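Leucine aminopeptidase 2, chloroplastic (Streptomyces sp. BC16019, PDB 5LHJ) is a manganese-binding aminopeptidase of the M17 family that takes part in bottromycin maturation and probably removes unsubstituted N-terminal amino acids from peptides. Local coordinates at residues A[174-179]-A[291-296]; A[217-222]-A[236-241]; A[310-315]-A[348-353]; A[461-466]-A[482-487]. All coordinates share one frame; numbering follows the deposited sequence.

How the interactions relate
Interactions 2, 3 and 4 all reach the large mixed sheet of the catalytic domain, and interaction 1 packs helices beside it. Interactions 2 and 3 have centres 10 Å apart on neighbouring strands: R239 O lies 2.8 Å from L313 N, and V241 O 2.8 Å from L311 N. Interaction 3 is closest to the manganese site, its L350 side chain being about 4 Å from that of the metal ligand K261; in interaction 4 the side chain of I463 is about 8 Å from those of K261 and D284. Interaction 1 touches interaction 3 through V292 and L311, and interaction 4 through T177 OG1 and R487 NE, 3.2 Å apart.

Interaction 1 (A[174-179]-A[291-296]); sequences AEATCL and VVAALT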
loop_
_atom_site.group_PDB
_atom_site.type_symbol
_atom_site.label_atom_id
_atom_site.label_comp_id
_atom_site.label_asym_id
_atom_site.label_seq_id
_atom_site.Cartn_x
_atom_site.Cartn_y
_atom_site.Cartn_z
ATOM N N ALA A 174 -32.167 28.254 -9.286
ATOM C CA ALA A 174 -31.468 28.041 -8.018
ATOM C C ALA A 174 -32.235 27.130 -7.072
ATOM O O ALA A 174 -31.628 26.292 -6.398
ATOM C CB ALA A 174 -31.166 29.357 -7.343
ATOM N N GLU A 175 -33.553 27.275 -7.033
ATOM C CA GLU A 175 -34.379 26.368 -6.228
ATOM C C GLU A 175 -34.269 24.917 -6.719
ATOM O O GLU A 175 -34.175 24.004 -5.913
ATOM C CB GLU A 175 -35.825 26.849 -6.177
ATOM C CG GLU A 175 -35.983 28.068 -5.269
ATOM C CD GLU A 175 -37.329 28.753 -5.386
ATOM O OE1 GLU A 175 -38.292 28.106 -5.857
ATOM O OE2 GLU A 175 -37.438 29.950 -4.994
ATOM N N ALA A 176 -34.216 24.723 -8.035
ATOM C CA ALA A 176 -34.005 23.378 -8.612
ATOM C C ALA A 176 -32.615 22.846 -8.215
ATOM O O ALA A 176 -32.466 21.688 -7.838
ATOM C CB ALA A 176 -34.147 23.419 -10.121
ATOM N N THR A 177 -31.606 23.705 -8.287
ATOM C CA THR A 177 -30.256 23.313 -7.866
ATOM C C THR A 177 -30.258 22.855 -6.401
ATOM O O THR A 177 -29.664 21.834 -6.057
ATOM C CB THR A 177 -29.248 24.462 -8.075
ATOM O OG1 THR A 177 -29.238 24.850 -9.452
ATOM C CG2 THR A 177 -27.833 24.055 -7.689
ATOM N N CYS A 178 -30.947 23.600 -5.538
ATOM C CA CYS A 178 -30.990 23.259 -4.111
ATOM C C CYS A 178 -31.772 21.963 -3.818
ATOM O O CYS A 178 -31.462 21.256 -2.854
ATOM C CB CYS A 178 -31.524 24.455 -3.302
ATOM S SG CYS A 178 -30.382 25.876 -3.257
ATOM N N LEU A 179 -32.766 21.647 -4.651
ATOM C CA LEU A 179 -33.448 20.349 -4.584
ATOM C C LEU A 179 -32.423 19.222 -4.822
ATOM O O LEU A 179 -32.363 18.246 -4.071
ATOM C CB LEU A 179 -34.577 20.258 -5.611
ATOM C CG LEU A 179 -35.208 18.892 -5.863
ATOM C CD1 LEU A 179 -35.779 18.322 -4.569
ATOM C CD2 LEU A 179 -36.275 19.012 -6.938
ATOM N N VAL A 291 -31.039 15.458 -13.047
ATOM C CA VAL A 291 -32.098 15.222 -14.029
ATOM C C VAL A 291 -33.476 15.490 -13.428
ATOM O O VAL A 291 -34.300 16.193 -14.043
ATOM C CB VAL A 291 -32.007 13.805 -14.642
ATOM C CG1 VAL A 291 -33.240 13.458 -15.488
ATOM C CG2 VAL A 291 -30.751 13.680 -15.501
ATOM N N VAL A 292 -33.723 14.956 -12.233
ATOM C CA VAL A 292 -35.008 15.178 -11.556
ATOM C C VAL A 292 -35.243 16.677 -11.332
ATOM O O VAL A 292 -36.331 17.201 -11.615
ATOM C CB VAL A 292 -35.078 14.410 -10.218
ATOM C CG1 VAL A 292 -36.272 14.840 -9.375
ATOM C CG2 VAL A 292 -35.110 12.901 -10.473
ATOM N N ALA A 293 -34.225 17.358 -10.820
ATOM C CA ALA A 293 -34.339 18.770 -10.507
ATOM C C ALA A 293 -34.591 19.611 -11.766
ATOM O O ALA A 293 -35.473 20.488 -11.750
ATOM C CB ALA A 293 -33.105 19.266 -9.755
ATOM N N ALA A 294 -33.857 19.336 -12.840
ATOM C CA ALA A 294 -34.076 20.034 -14.115
ATOM C C ALA A 294 -35.519 19.838 -14.596
ATOM O O ALA A 294 -36.180 20.818 -14.979
ATOM C CB ALA A 294 -33.098 19.576 -15.178
ATOM N N LEU A 295 -36.011 18.604 -14.544
ATOM C CA LEU A 295 -37.411 18.334 -14.939
ATOM C C LEU A 295 -38.416 19.130 -14.113
ATOM O O LEU A 295 -39.399 19.652 -14.673
ATOM C CB LEU A 295 -37.733 16.839 -14.893
ATOM C CG LEU A 295 -37.288 16.111 -16.169
ATOM C CD1 LEU A 295 -36.960 14.664 -15.888
ATOM C CD2 LEU A 295 -38.346 16.221 -17.259
ATOM N N THR A 296 -38.178 19.255 -12.807
ATOM C CA THR A 296 -39.091 20.016 -11.926
ATOM C C THR A 296 -39.137 21.512 -12.252
ATOM O O THR A 296 -40.123 22.177 -11.945
ATOM C CB THR A 296 -38.781 19.872 -10.402
ATOM O OG1 THR A 296 -37.523 20.494 -10.057
ATOM C CG2 THR A 296 -38.826 18.417 -9.951
#
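A176 and L179 pack against A293 and T296 where helices 164-185 and 286-301 run roughly antiparallel, an alpha-alpha contact. The short segments cross at 151° with axes 8.4 Å apart, a close spacing made possible by two alanines facing each other. A293 CB comes within 3.2 Å of the carbonyl A176 O, and A176 CB lies 3.6 Å from A293 O, so each methyl rests on the other helix's backbone. L179 extends the contact along the helix. Its CB is directed toward the partner helix without touching it; a chi1 of 168° swings CG away from the backbone N and carries the fork across the gap. Of the two methyls, CD2 does the touching: it sits 4.2 Å from A293 CB and meets T296 OG1 and CG2, the two side chains approaching tip to tip. V486 of helix 486-498 packs on both A176 and A293, and L203 of helix 193-207 on L179, which makes the pair part of a multi-helix layer. The T296 hydroxyl is turned back to its own helix: at chi1 68° OG1 donates a 2.7 Å hydrogen bond to A293 O. The same OG1 lies 3.7 Å from L179 CD2, and T296 CG2 4.0 Å from it.

Interaction 2 (A[217-222]-A[236-241]); sequences AGLTEL and EPPRYV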
loop_
_atom_site.group_PDB
_atom_site.type_symbol
_atom_site.label_atom_id
_atom_site.label_comp_id
_atom_site.label_asym_id
_atom_site.label_seq_id
_atom_site.Cartn_x
_atom_site.Cartn_y
_atom_site.Cartn_z
ATOM N N ALA A 217 -41.911 -7.286 -10.230
ATOM C CA ALA A 217 -42.216 -7.947 -11.505
ATOM C C ALA A 217 -42.408 -6.966 -12.673
ATOM O O ALA A 217 -42.017 -7.266 -13.805
ATOM C CB ALA A 217 -43.448 -8.834 -11.360
ATOM N N GLY A 218 -43.001 -5.802 -12.401
ATOM C CA GLY A 218 -43.156 -4.770 -13.425
ATOM C C GLY A 218 -41.808 -4.246 -13.911
ATOM O O GLY A 218 -41.649 -3.932 -15.095
ATOM N N LEU A 219 -40.843 -4.150 -13.003
ATOM C CA LEU A 219 -39.467 -3.776 -13.373
ATOM C C LEU A 219 -38.804 -4.883 -14.199
ATOM O O LEU A 219 -38.249 -4.615 -15.258
ATOM C CB LEU A 219 -38.628 -3.430 -12.131
ATOM C CG LEU A 219 -37.136 -3.125 -12.362
ATOM C CD1 LEU A 219 -36.969 -2.027 -13.402
ATOM C CD2 LEU A 219 -36.434 -2.752 -11.065
ATOM N N THR A 220 -38.879 -6.126 -13.731
ATOM C CA THR A 220 -38.317 -7.275 -14.473
ATOM C C THR A 220 -38.758 -7.322 -15.954
ATOM O O THR A 220 -37.952 -7.615 -16.838
ATOM C CB THR A 220 -38.674 -8.599 -13.761
ATOM O OG1 THR A 220 -38.179 -8.549 -12.420
ATOM C CG2 THR A 220 -38.077 -9.819 -14.488
ATOM N N GLU A 221 -40.024 -6.992 -16.207
ATOM C CA GLU A 221 -40.586 -6.951 -17.569
ATOM C C GLU A 221 -39.871 -6.012 -18.551
ATOM O O GLU A 221 -39.924 -6.240 -19.749
ATOM C CB GLU A 221 -42.070 -6.550 -17.525
ATOM C CG GLU A 221 -42.986 -7.658 -17.051
ATOM C CD GLU A 221 -44.438 -7.228 -16.872
ATOM O OE1 GLU A 221 -44.789 -6.060 -17.167
ATOM O OE2 GLU A 221 -45.242 -8.080 -16.416
ATOM N N LEU A 222 -39.234 -4.952 -18.045
ATOM C CA LEU A 222 -38.569 -3.970 -18.897
ATOM C C LEU A 222 -37.226 -4.455 -19.418
ATOM O O LEU A 222 -36.720 -3.902 -20.382
ATOM C CB LEU A 222 -38.380 -2.642 -18.165
ATOM C CG LEU A 222 -39.624 -1.979 -17.589
ATOM C CD1 LEU A 222 -39.244 -0.594 -17.079
ATOM C CD2 LEU A 222 -40.741 -1.898 -18.618
ATOM N N GLU A 236 -31.997 -3.466 -0.192
ATOM C CA GLU A 236 -32.959 -2.553 -0.835
ATOM C C GLU A 236 -33.189 -2.955 -2.295
ATOM O O GLU A 236 -32.231 -3.174 -3.048
ATOM C CB GLU A 236 -32.469 -1.103 -0.749
ATOM C CG GLU A 236 -32.380 -0.553 0.656
ATOM C CD GLU A 236 -33.730 -0.417 1.329
ATOM O OE1 GLU A 236 -34.740 -0.219 0.618
ATOM O OE2 GLU A 236 -33.790 -0.510 2.568
ATOM N N PRO A 237 -34.457 -3.078 -2.718
ATOM C CA PRO A 237 -34.699 -3.452 -4.104
ATOM C C PRO A 237 -34.499 -2.246 -5.042
ATOM O O PRO A 237 -34.730 -1.115 -4.621
ATOM C CB PRO A 237 -36.169 -3.882 -4.087
ATOM C CG PRO A 237 -36.766 -3.036 -3.025
ATOM C CD PRO A 237 -35.715 -2.971 -1.953
ATOM N N PRO A 238 -34.115 -2.487 -6.303
ATOM C CA PRO A 238 -33.961 -1.378 -7.246
ATOM C C PRO A 238 -35.312 -0.840 -7.726
ATOM O O PRO A 238 -36.362 -1.457 -7.477
ATOM C CB PRO A 238 -33.176 -2.008 -8.398
ATOM C CG PRO A 238 -33.586 -3.449 -8.370
ATOM C CD PRO A 238 -33.772 -3.784 -6.915
ATOM N N ARG A 239 -35.266 0.338 -8.340
ATOM C CA ARG A 239 -36.439 1.006 -8.916
ATOM C C ARG A 239 -36.026 1.592 -10.246
ATOM O O ARG A 239 -34.850 1.919 -10.459
ATOM C CB ARG A 239 -36.936 2.139 -8.000
ATOM C CG ARG A 239 -37.484 1.698 -6.647
ATOM C CD ARG A 239 -38.849 1.037 -6.804
ATOM N NE ARG A 239 -39.487 0.626 -5.544
ATOM C CZ ARG A 239 -39.406 -0.579 -4.980
ATOM N NH1 ARG A 239 -38.660 -1.557 -5.511
ATOM N NH2 ARG A 239 -40.096 -0.827 -3.869
ATOM N N TYR A 240 -36.992 1.751 -11.141
ATOM C CA TYR A 240 -36.782 2.523 -12.356
ATOM C C TYR A 240 -37.939 3.490 -12.504
ATOM O O TYR A 240 -39.105 3.070 -12.418
ATOM C CB TYR A 240 -36.691 1.606 -13.572
ATOM C CG TYR A 240 -36.535 2.333 -14.865
ATOM C CD1 TYR A 240 -35.361 3.032 -15.159
ATOM C CD2 TYR A 240 -37.556 2.331 -15.813
ATOM C CE1 TYR A 240 -35.219 3.721 -16.357
ATOM C CE2 TYR A 240 -37.423 3.003 -17.016
ATOM C CZ TYR A 240 -36.254 3.693 -17.292
ATOM O OH TYR A 240 -36.123 4.354 -18.492
ATOM N N VAL A 241 -37.618 4.765 -12.727
ATOM C CA VAL A 241 -38.633 5.826 -12.799
ATOM C C VAL A 241 -38.521 6.572 -14.127
ATOM O O VAL A 241 -37.422 6.950 -14.556
ATOM C CB VAL A 241 -38.527 6.822 -11.615
ATOM C CG1 VAL A 241 -39.680 7.833 -11.650
ATOM C CG2 VAL A 241 -38.547 6.069 -10.296
#
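L219 and L222 rest on P238 and Y240, joining helix 216-220 and the residues just after it to P238 and the start of strand 239-245. That strand pairs antiparallel with 210-214, and the helices 216-220 and 225-231 lie in the connection between the two, so the contact folds this connection back onto the strand it leads into. L219 has CG anti to the backbone N (chi1 175°), and its two methyls divide between Y240 of the strand and P238 just before it: CD1 lies 3.6 Å from Y240 CB, while CD2 reaches P238, 3.8 Å from its carbonyl O and 4.0 Å from its ring atom CG. The leucine crosses both partners at about a right angle. L222 takes the other common shape, its CG lying across from the carbonyl carbon (chi1 -56°), and brings CD1 to 3.6 Å from Y240 CD2, coming obliquely to the phenol ring. One leucine thus holds the tyrosine at its root and the next at its ring. R239 points its CB away from the helix; its side chain curls back to give NH1 a 3.0 Å hydrogen bond to P238 O, with the donor above the carbonyl plane. On the far end of the tyrosine, OH is hydrogen-bonded to E242 OE2 and to H310 ND1, and V353 and R356 of helix 345-358 pack on the side chain. The side chains meet through carbon atoms, and no hydrogen bond crosses between the two segments: the leucines are placed by van der Waals packing, whereas the Y240 hydroxyl is also held by E242 and H310.

Interaction 3 (A[310-315]-A[348-353]); sequences HLPLAE and VVLADV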
loop_
_atom_site.group_PDB
_atom_site.type_symbol
_atom_site.label_atom_id
_atom_site.label_comp_id
_atom_site.label_asym_id
_atom_site.label_seq_id
_atom_site.Cartn_x
_atom_site.Cartn_y
_atom_site.Cartn_z
ATOM N N HIS A 310 -35.273 9.432 -17.408
ATOM C CA HIS A 310 -35.141 7.983 -17.278
ATOM C C HIS A 310 -34.154 7.749 -16.139
ATOM O O HIS A 310 -32.988 8.153 -16.245
ATOM C CB HIS A 310 -34.583 7.364 -18.569
ATOM C CG HIS A 310 -35.300 7.771 -19.822
ATOM N ND1 HIS A 310 -36.276 6.994 -20.406
ATOM C CD2 HIS A 310 -35.142 8.842 -20.634
ATOM C CE1 HIS A 310 -36.703 7.577 -21.512
ATOM N NE2 HIS A 310 -36.021 8.695 -21.678
ATOM N N LEU A 311 -34.624 7.145 -15.046
ATOM C CA LEU A 311 -33.907 7.162 -13.759
ATOM C C LEU A 311 -33.793 5.768 -13.112
ATOM O O LEU A 311 -34.679 5.342 -12.373
ATOM C CB LEU A 311 -34.594 8.138 -12.792
ATOM C CG LEU A 311 -34.719 9.573 -13.348
ATOM C CD1 LEU A 311 -35.905 10.307 -12.778
ATOM C CD2 LEU A 311 -33.421 10.341 -13.166
ATOM N N PRO A 312 -32.684 5.049 -13.382
ATOM C CA PRO A 312 -32.413 3.785 -12.691
ATOM C C PRO A 312 -31.831 4.021 -11.297
ATOM O O PRO A 312 -30.831 4.754 -11.156
ATOM C CB PRO A 312 -31.398 3.106 -13.609
ATOM C CG PRO A 312 -30.645 4.242 -14.234
ATOM C CD PRO A 312 -31.651 5.356 -14.391
ATOM N N LEU A 313 -32.455 3.407 -10.291
ATOM C CA LEU A 313 -32.127 3.622 -8.882
ATOM C C LEU A 313 -31.759 2.300 -8.218
ATOM O O LEU A 313 -32.509 1.337 -8.308
ATOM C CB LEU A 313 -33.324 4.252 -8.156
ATOM C CG LEU A 313 -34.067 5.398 -8.841
ATOM C CD1 LEU A 313 -35.188 5.904 -7.944
ATOM C CD2 LEU A 313 -33.148 6.558 -9.166
ATOM N N ALA A 314 -30.612 2.256 -7.548
ATOM C CA ALA A 314 -30.153 1.026 -6.884
ATOM C C ALA A 314 -29.061 1.312 -5.872
ATOM O O ALA A 314 -28.478 2.393 -5.874
ATOM C CB ALA A 314 -29.652 0.022 -7.917
ATOM N N GLU A 315 -28.805 0.341 -4.995
ATOM C CA GLU A 315 -27.596 0.322 -4.166
ATOM C C GLU A 315 -26.617 -0.720 -4.712
ATOM O O GLU A 315 -27.043 -1.735 -5.236
ATOM C CB GLU A 315 -27.900 -0.038 -2.718
ATOM C CG GLU A 315 -28.710 0.961 -1.912
ATOM C CD GLU A 315 -28.771 0.598 -0.431
ATOM O OE1 GLU A 315 -28.541 -0.587 -0.070
ATOM O OE2 GLU A 315 -29.056 1.494 0.392
ATOM N N VAL A 348 -22.870 -0.134 -16.391
ATOM C CA VAL A 348 -23.652 -1.360 -16.566
ATOM C C VAL A 348 -25.149 -1.089 -16.319
ATOM O O VAL A 348 -25.993 -1.591 -17.048
ATOM C CB VAL A 348 -23.104 -2.490 -15.642
ATOM C CG1 VAL A 348 -23.980 -3.735 -15.681
ATOM C CG2 VAL A 348 -21.670 -2.833 -16.017
ATOM N N VAL A 349 -25.452 -0.284 -15.311
ATOM C CA VAL A 349 -26.821 0.132 -15.009
ATOM C C VAL A 349 -27.394 1.020 -16.142
ATOM O O VAL A 349 -28.533 0.832 -16.588
ATOM C CB VAL A 349 -26.875 0.876 -13.656
ATOM C CG1 VAL A 349 -28.228 1.506 -13.430
ATOM C CG2 VAL A 349 -26.523 -0.059 -12.494
ATOM N N LEU A 350 -26.611 1.990 -16.597
ATOM C CA LEU A 350 -27.049 2.915 -17.636
ATOM C C LEU A 350 -27.288 2.258 -18.996
ATOM O O LEU A 350 -28.148 2.718 -19.742
ATOM C CB LEU A 350 -26.033 4.048 -17.808
ATOM C CG LEU A 350 -25.875 5.010 -16.626
ATOM C CD1 LEU A 350 -24.649 5.914 -16.796
ATOM C CD2 LEU A 350 -27.122 5.826 -16.467
ATOM N N ALA A 351 -26.519 1.211 -19.314
ATOM C CA ALA A 351 -26.537 0.571 -20.644
ATOM C C ALA A 351 -27.946 0.289 -21.154
ATOM O O ALA A 351 -28.360 0.786 -22.205
ATOM C CB ALA A 351 -25.726 -0.715 -20.613
ATOM N N ASP A 352 -28.719 -0.461 -20.380
ATOM C CA ASP A 352 -30.056 -0.879 -20.841
ATOM C C ASP A 352 -31.023 0.293 -20.888
ATOM O O ASP A 352 -31.917 0.332 -21.728
ATOM C CB ASP A 352 -30.615 -1.977 -19.942
ATOM C CG ASP A 352 -29.641 -3.100 -19.763
ATOM O OD1 ASP A 352 -29.624 -3.987 -20.636
ATOM O OD2 ASP A 352 -28.828 -3.082 -18.798
ATOM N N VAL A 353 -30.827 1.271 -20.006
ATOM C CA VAL A 353 -31.684 2.459 -20.016
ATOM C C VAL A 353 -31.434 3.289 -21.285
ATOM O O VAL A 353 -32.370 3.817 -21.873
ATOM C CB VAL A 353 -31.503 3.306 -18.739
ATOM C CG1 VAL A 353 -32.386 4.547 -18.782
ATOM C CG2 VAL A 353 -31.801 2.454 -17.509
#
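P312 packs its ring on V349 and V353, a helix-on-sheet contact of the alpha/beta catalytic domain in which helix 345-358 packs on one face of the sheet at strand 306-316. The two short segments run at 146° to each other with axes 9.1 Å apart, and all five touching residues are buried. The apolar contacts centre on the proline. V349 CG1 lies over its CB and CG, 3.6 Å from the former; one helical turn on, V353 CG2 comes to 3.9 Å from P312 CG, and L350 CD2 reaches the same ring atom more loosely. L227 of helix 225-231 adds to the cover on P312 and V349, whereas L311 and L313 point away from helix 345-358 and pack instead on helix 193-207.

Polar groups take no part across the interface: H310 ND1 is hydrogen-bonded to E242, and the D352 carboxylate is held by the backbone N of L332 and of G226 and by H331 ND1. Helix 345-358 begins at E345, a ligand of both manganese ions in this protein, and L350 also packs on the metal ligand K261, so the contact borders the metal site, which holds no manganese in this chain. V353 divides its two methyls between H310 and P312, alternate strand residues whose side chains start toward the helix: CG2 goes to the proline, and CG1, trans to its own amide nitrogen (chi1 179°), sits 3.6 Å from H310 CB.

Interaction 4 (A[461-466]-A[482-487]); sequences LDIAAP and TGFAVR
I463 and P466, following the end of strand 458-462, hold the F484 ring from its edge and from one face. I463 comes first: its CG2 lies in the plane of the ring, 3.8 Å from F484 CD2, while CD1, at the tip of the other branch, comes to 3.8 Å from F484 O and packs more loosely on A485 CB. The chain then bends through A464 and A465 to P466, whose ring lies on the phenyl face. This is a CH-pi contact: P466 CB stands 3.6 Å from the F484 ring centroid, 9° off the ring normal. With chi1 at -171°, F484 extends away from its own amide, which brings the ring against the proline. P466 O completes the walk by accepting a 2.7 Å hydrogen bond from T482 OG1, in the carbonyl plane and on a lone pair. The same hydroxyl accepts from F484 N at 3.1 Å, closing an ST turn, so it bridges the loop's backbone and P466 O. A type II turn from G483 to V486 overlaps it, with A485 as N-cap of helix 486-498. Around the contact, F411 of strand 410-413 meets I463 and the F484 ring, and V486 packs on A180 of helix 164-185 and A290 of helix 286-301.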
loop_
_atom_site.group_PDB
_atom_site.type_symbol
_atom_site.label_atom_id
_atom_site.label_comp_id
_atom_site.label_asym_id
_atom_site.label_seq_id
_atom_site.Cartn_x
_atom_site.Cartn_y
_atom_site.Cartn_z
ATOM N N LEU A 461 -22.514 13.440 -19.839
ATOM C CA LEU A 461 -21.885 14.336 -18.867
ATOM C C LEU A 461 -21.391 13.517 -17.678
ATOM O O LEU A 461 -22.199 12.936 -16.965
ATOM C CB LEU A 461 -22.884 15.383 -18.374
ATOM C CG LEU A 461 -23.593 16.274 -19.387
ATOM C CD1 LEU A 461 -24.362 17.399 -18.688
ATOM C CD2 LEU A 461 -22.616 16.866 -20.351
ATOM N N ASP A 462 -20.075 13.458 -17.483
ATOM C CA ASP A 462 -19.482 12.732 -16.357
ATOM C C ASP A 462 -19.151 13.770 -15.285
ATOM O O ASP A 462 -18.244 14.580 -15.469
ATOM C CB ASP A 462 -18.248 11.952 -16.810
ATOM C CG ASP A 462 -17.693 10.997 -15.735
ATOM O OD1 ASP A 462 -18.061 11.072 -14.531
ATOM O OD2 ASP A 462 -16.851 10.147 -16.115
ATOM N N ILE A 463 -19.917 13.763 -14.192
ATOM C CA ILE A 463 -19.861 14.841 -13.198
ATOM C C ILE A 463 -19.399 14.353 -11.817
ATOM O O ILE A 463 -19.695 14.985 -10.809
ATOM C CB ILE A 463 -21.217 15.574 -13.099
ATOM C CG1 ILE A 463 -22.342 14.641 -12.622
ATOM C CG2 ILE A 463 -21.575 16.192 -14.454
ATOM C CD1 ILE A 463 -23.586 15.363 -12.136
ATOM N N ALA A 464 -18.630 13.262 -11.784
ATOM C CA ALA A 464 -18.207 12.625 -10.527
ATOM C C ALA A 464 -17.588 13.592 -9.507
ATOM O O ALA A 464 -18.031 13.675 -8.356
ATOM C CB ALA A 464 -17.235 11.481 -10.827
ATOM N N ALA A 465 -16.616 14.368 -9.938
ATOM C CA ALA A 465 -15.939 15.272 -9.011
ATOM C C ALA A 465 -16.754 16.517 -8.615
ATOM O O ALA A 465 -16.842 16.804 -7.440
ATOM C CB ALA A 465 -14.581 15.673 -9.556
ATOM N N PRO A 466 -17.347 17.255 -9.571
ATOM C CA PRO A 466 -17.977 18.511 -9.114
ATOM C C PRO A 466 -19.350 18.342 -8.434
ATOM O O PRO A 466 -19.840 19.311 -7.848
ATOM C CB PRO A 466 -18.082 19.349 -10.392
ATOM C CG PRO A 466 -17.989 18.379 -11.505
ATOM C CD PRO A 466 -17.175 17.238 -11.031
ATOM N N THR A 482 -23.634 19.616 -4.358
ATOM C CA THR A 482 -23.576 20.907 -5.030
ATOM C C THR A 482 -24.746 21.181 -5.983
ATOM O O THR A 482 -25.033 22.343 -6.289
ATOM C CB THR A 482 -22.299 21.024 -5.873
ATOM O OG1 THR A 482 -22.304 20.007 -6.874
ATOM C CG2 THR A 482 -21.064 20.892 -5.016
ATOM N N GLY A 483 -25.435 20.132 -6.436
ATOM C CA GLY A 483 -26.432 20.266 -7.493
ATOM C C GLY A 483 -25.832 20.594 -8.855
ATOM O O GLY A 483 -26.509 21.127 -9.732
ATOM N N PHE A 484 -24.550 20.267 -9.030
ATOM C CA PHE A 484 -23.845 20.502 -10.285
ATOM C C PHE A 484 -24.592 19.871 -11.459
ATOM O O PHE A 484 -25.110 18.758 -11.341
ATOM C CB PHE A 484 -22.428 19.930 -10.222
ATOM C CG PHE A 484 -21.563 20.311 -11.393
ATOM C CD1 PHE A 484 -20.881 21.512 -11.397
ATOM C CD2 PHE A 484 -21.414 19.455 -12.478
ATOM C CE1 PHE A 484 -20.060 21.859 -12.461
ATOM C CE2 PHE A 484 -20.608 19.802 -13.554
ATOM C CZ PHE A 484 -19.931 21.014 -13.533
ATOM N N ALA A 485 -24.657 20.637 -12.550
ATOM C CA ALA A 485 -25.261 20.296 -13.847
ATOM C C ALA A 485 -26.750 20.620 -13.981
ATOM O O ALA A 485 -27.270 20.637 -15.096
ATOM C CB ALA A 485 -24.981 18.852 -14.264
ATOM N N VAL A 486 -27.439 20.914 -12.870
ATOM C CA VAL A 486 -28.848 21.319 -12.951
ATOM C C VAL A 486 -29.003 22.547 -13.852
ATOM O O VAL A 486 -29.796 22.542 -14.799
ATOM C CB VAL A 486 -29.471 21.594 -11.561
ATOM C CG1 VAL A 486 -30.866 22.195 -11.696
ATOM C CG2 VAL A 486 -29.547 20.305 -10.745
ATOM N N ARG A 487 -28.224 23.576 -13.581
ATOM C CA ARG A 487 -28.363 24.808 -14.335
ATOM C C ARG A 487 -27.836 24.694 -15.774
ATOM O O ARG A 487 -28.425 25.281 -16.689
ATOM C CB ARG A 487 -27.764 25.976 -13.561
ATOM C CG ARG A 487 -28.713 26.390 -12.441
ATOM C CD ARG A 487 -28.131 27.456 -11.545
ATOM N NE ARG A 487 -27.098 26.815 -10.756
ATOM C CZ ARG A 487 -25.829 27.180 -10.651
ATOM N NH1 ARG A 487 -25.358 28.295 -11.201
ATOM N NH2 ARG A 487 -25.033 26.429 -9.904
#